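Local atomic coordinates of dehydroquinate synthase (Thermus thermophilus, PDB entry 1UJN), a protein that probably catalyses the conversion of 3-deoxy-D-arabino-heptulosonate 7-phosphate to 3-dehydroquinate and phosphate, using NAD and a divalent zinc or cobalt ion. Residues F175-I180 / A204-V209. Residues are numbered along the deposited sequence; the frame is centred on the assembly and turned at random.
Sequences FKHGLI and ARAVAV
His177 and Val209 join two helical segments, and their CA atoms lie 6.3 Å apart, the nearest such pair between the two segments. Residues 175-180 belong to helix 164-181, and residues 204-209 to helix 199-216. The imidazole of His177 reaches the backbone of the second helix. Its ND1 donates a hydrogen bond to Ala206 O at 3.0 Å. The bond is bent, with an angle of 137° at the hydrogen. ND1 stands above the carbonyl plane of Ala206, while the oxygen sits near the ring edge, tilted from the ring plane. Ala206 O also accepts a weak bond from Val209 N within its own helix. The bent bond from ND1 helps to set the rotation of the ring. Val209 packs beside the stem of the histidine: its CG1 lies 3.7 Å from His177 CB. With CG1 anti to the backbone N (chi1 176°), this methyl is turned to the first helix, where it also meets His177 O. Val124 of helix 120-126 touches both His177 and Ala206. The contact is buried helix packing in the C-terminal region of dehydroquinate synthase. It sits close to the predicted zinc site of Glu173, His231 and His247, with His177 near these residues but not among the predicted ligands.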
ATOM      1  N   PHE A 175      26.851  -6.681 -13.165  1.00 24.60           N
ATOM      2  CA  PHE A 175      27.582  -7.882 -13.548  1.00 25.64           C
ATOM      3  C   PHE A 175      26.607  -9.054 -13.527  1.00 25.29           C
ATOM      4  O   PHE A 175      26.608  -9.902 -14.419  1.00 26.21           O
ATOM      5  CB  PHE A 175      28.711  -8.127 -12.545  1.00 26.14           C
ATOM      6  CG  PHE A 175      29.581  -9.306 -12.876  1.00 28.45           C
ATOM      7  CD1 PHE A 175      30.786  -9.130 -13.550  1.00 28.35           C
ATOM      8  CD2 PHE A 175      29.199 -10.591 -12.508  1.00 29.11           C
ATOM      9  CE1 PHE A 175      31.604 -10.219 -13.854  1.00 29.52           C
ATOM     10  CE2 PHE A 175      30.009 -11.690 -12.806  1.00 28.68           C
ATOM     11  CZ  PHE A 175      31.213 -11.501 -13.480  1.00 29.09           C
ATOM     12  N   LYS A 176      25.781  -9.095 -12.488  1.00 25.39           N
ATOM     13  CA  LYS A 176      24.783 -10.148 -12.333  1.00 26.31           C
ATOM     14  C   LYS A 176      23.833 -10.151 -13.537  1.00 27.68           C
ATOM     15  O   LYS A 176      23.508 -11.215 -14.079  1.00 26.18           O
ATOM     16  CB  LYS A 176      23.996  -9.922 -11.045  1.00 25.76           C
ATOM     17  CG  LYS A 176      23.009 -11.030 -10.705  1.00 25.37           C
ATOM     18  CD  LYS A 176      22.104 -10.612  -9.551  1.00 28.07           C
ATOM     19  CE  LYS A 176      21.186  -9.467  -9.969  1.00 30.24           C
ATOM     20  NZ  LYS A 176      20.223  -9.104  -8.891  1.00 29.79           N
ATOM     21  N   HIS A 177      23.386  -8.963 -13.952  1.00 25.45           N
ATOM     22  CA  HIS A 177      22.494  -8.857 -15.110  1.00 26.89           C
ATOM     23  C   HIS A 177      23.206  -9.402 -16.345  1.00 26.79           C
ATOM     24  O   HIS A 177      22.574  -9.977 -17.238  1.00 27.12           O
ATOM     25  CB  HIS A 177      22.099  -7.401 -15.382  1.00 27.22           C
ATOM     26  CG  HIS A 177      21.269  -6.779 -14.305  1.00 31.26           C
ATOM     27  ND1 HIS A 177      21.008  -5.426 -14.252  1.00 30.21           N
ATOM     28  CD2 HIS A 177      20.649  -7.325 -13.231  1.00 29.06           C
ATOM     29  CE1 HIS A 177      20.260  -5.167 -13.195  1.00 32.25           C
ATOM     30  NE2 HIS A 177      20.029  -6.300 -12.558  1.00 30.72           N
ATOM     31  N   GLY A 178      24.520  -9.203 -16.391  1.00 27.06           N
ATOM     32  CA  GLY A 178      25.310  -9.685 -17.512  1.00 27.71           C
ATOM     33  C   GLY A 178      25.224 -11.195 -17.621  1.00 29.63           C
ATOM     34  O   GLY A 178      25.038 -11.744 -18.713  1.00 28.71           O
ATOM     35  N   LEU A 179      25.353 -11.871 -16.484  1.00 28.51           N
ATOM     36  CA  LEU A 179      25.278 -13.324 -16.455  1.00 29.82           C
ATOM     37  C   LEU A 179      23.867 -13.799 -16.800  1.00 31.37           C
ATOM     38  O   LEU A 179      23.690 -14.812 -17.479  1.00 31.64           O
ATOM     39  CB  LEU A 179      25.671 -13.844 -15.069  1.00 30.28           C
ATOM     40  CG  LEU A 179      27.122 -13.621 -14.638  1.00 29.98           C
ATOM     41  CD1 LEU A 179      27.306 -14.107 -13.210  1.00 31.96           C
ATOM     42  CD2 LEU A 179      28.060 -14.362 -15.584  1.00 31.95           C
ATOM     43  N   ILE A 180      22.864 -13.062 -16.332  1.00 31.16           N
ATOM     44  CA  ILE A 180      21.472 -13.415 -16.583  1.00 32.35           C
ATOM     45  C   ILE A 180      21.079 -13.255 -18.055  1.00 33.98           C
ATOM     46  O   ILE A 180      20.456 -14.143 -18.639  1.00 32.93           O
ATOM     47  CB  ILE A 180      20.521 -12.559 -15.721  1.00 32.71           C
ATOM     48  CG1 ILE A 180      20.729 -12.881 -14.238  1.00 33.61           C
ATOM     49  CG2 ILE A 180      19.075 -12.830 -16.110  1.00 32.51           C
ATOM     50  CD1 ILE A 180      19.911 -12.019 -13.299  1.00 33.10           C
ATOM     51  N   ALA A 204      23.327   2.414 -18.446  1.00 22.07           N
ATOM     52  CA  ALA A 204      22.111   2.343 -19.251  1.00 23.20           C
ATOM     53  C   ALA A 204      21.914   0.910 -19.718  1.00 23.98           C
ATOM     54  O   ALA A 204      20.792   0.405 -19.755  1.00 24.02           O
ATOM     55  CB  ALA A 204      22.215   3.276 -20.446  1.00 24.69           C
ATOM     56  N   ARG A 205      23.010   0.246 -20.073  1.00 23.66           N
ATOM     57  CA  ARG A 205      22.916  -1.133 -20.521  1.00 23.80           C
ATOM     58  C   ARG A 205      22.459  -2.026 -19.366  1.00 23.09           C
ATOM     59  O   ARG A 205      21.643  -2.930 -19.552  1.00 21.47           O
ATOM     60  CB  ARG A 205      24.270  -1.614 -21.061  1.00 24.22           C
ATOM     61  CG  ARG A 205      24.256  -3.058 -21.535  1.00 27.60           C
ATOM     62  CD  ARG A 205      25.592  -3.458 -22.149  1.00 32.58           C
ATOM     63  NE  ARG A 205      25.764  -2.902 -23.486  1.00 35.67           N
ATOM     64  CZ  ARG A 205      25.129  -3.339 -24.572  1.00 37.85           C
ATOM     65  NH1 ARG A 205      24.273  -4.350 -24.493  1.00 39.17           N
ATOM     66  NH2 ARG A 205      25.346  -2.758 -25.743  1.00 38.57           N
ATOM     67  N   ALA A 206      22.980  -1.760 -18.173  1.00 22.33           N
ATOM     68  CA  ALA A 206      22.629  -2.548 -16.994  1.00 21.83           C
ATOM     69  C   ALA A 206      21.137  -2.433 -16.673  1.00 21.83           C
ATOM     70  O   ALA A 206      20.473  -3.432 -16.393  1.00 23.71           O
ATOM     71  CB  ALA A 206      23.455  -2.091 -15.799  1.00 20.55           C
ATOM     72  N   VAL A 207      20.613  -1.216 -16.711  1.00 21.50           N
ATOM     73  CA  VAL A 207      19.198  -1.004 -16.419  1.00 25.08           C
ATOM     74  C   VAL A 207      18.320  -1.662 -17.476  1.00 25.04           C
ATOM     75  O   VAL A 207      17.297  -2.269 -17.160  1.00 23.98           O
ATOM     76  CB  VAL A 207      18.848   0.501 -16.366  1.00 24.02           C
ATOM     77  CG1 VAL A 207      17.366   0.672 -16.049  1.00 25.21           C
ATOM     78  CG2 VAL A 207      19.697   1.199 -15.308  1.00 25.45           C
ATOM     79  N   ALA A 208      18.735  -1.551 -18.733  1.00 26.57           N
ATOM     80  CA  ALA A 208      17.976  -2.126 -19.837  1.00 26.73           C
ATOM     81  C   ALA A 208      17.752  -3.627 -19.662  1.00 27.27           C
ATOM     82  O   ALA A 208      16.712  -4.152 -20.058  1.00 27.38           O
ATOM     83  CB  ALA A 208      18.687  -1.843 -21.155  1.00 25.82           C
ATOM     84  N   VAL A 209      18.718  -4.321 -19.065  1.00 27.36           N
ATOM     85  CA  VAL A 209      18.568  -5.757 -18.858  1.00 28.24           C
ATOM     86  C   VAL A 209      17.471  -6.077 -17.844  1.00 27.38           C
ATOM     87  O   VAL A 209      16.674  -6.994 -18.057  1.00 25.49           O
ATOM     88  CB  VAL A 209      19.889  -6.413 -18.394  1.00 29.43           C
ATOM     89  CG1 VAL A 209      19.659  -7.891 -18.089  1.00 32.62           C
ATOM     90  CG2 VAL A 209      20.943  -6.261 -19.471  1.00 33.63           C
TER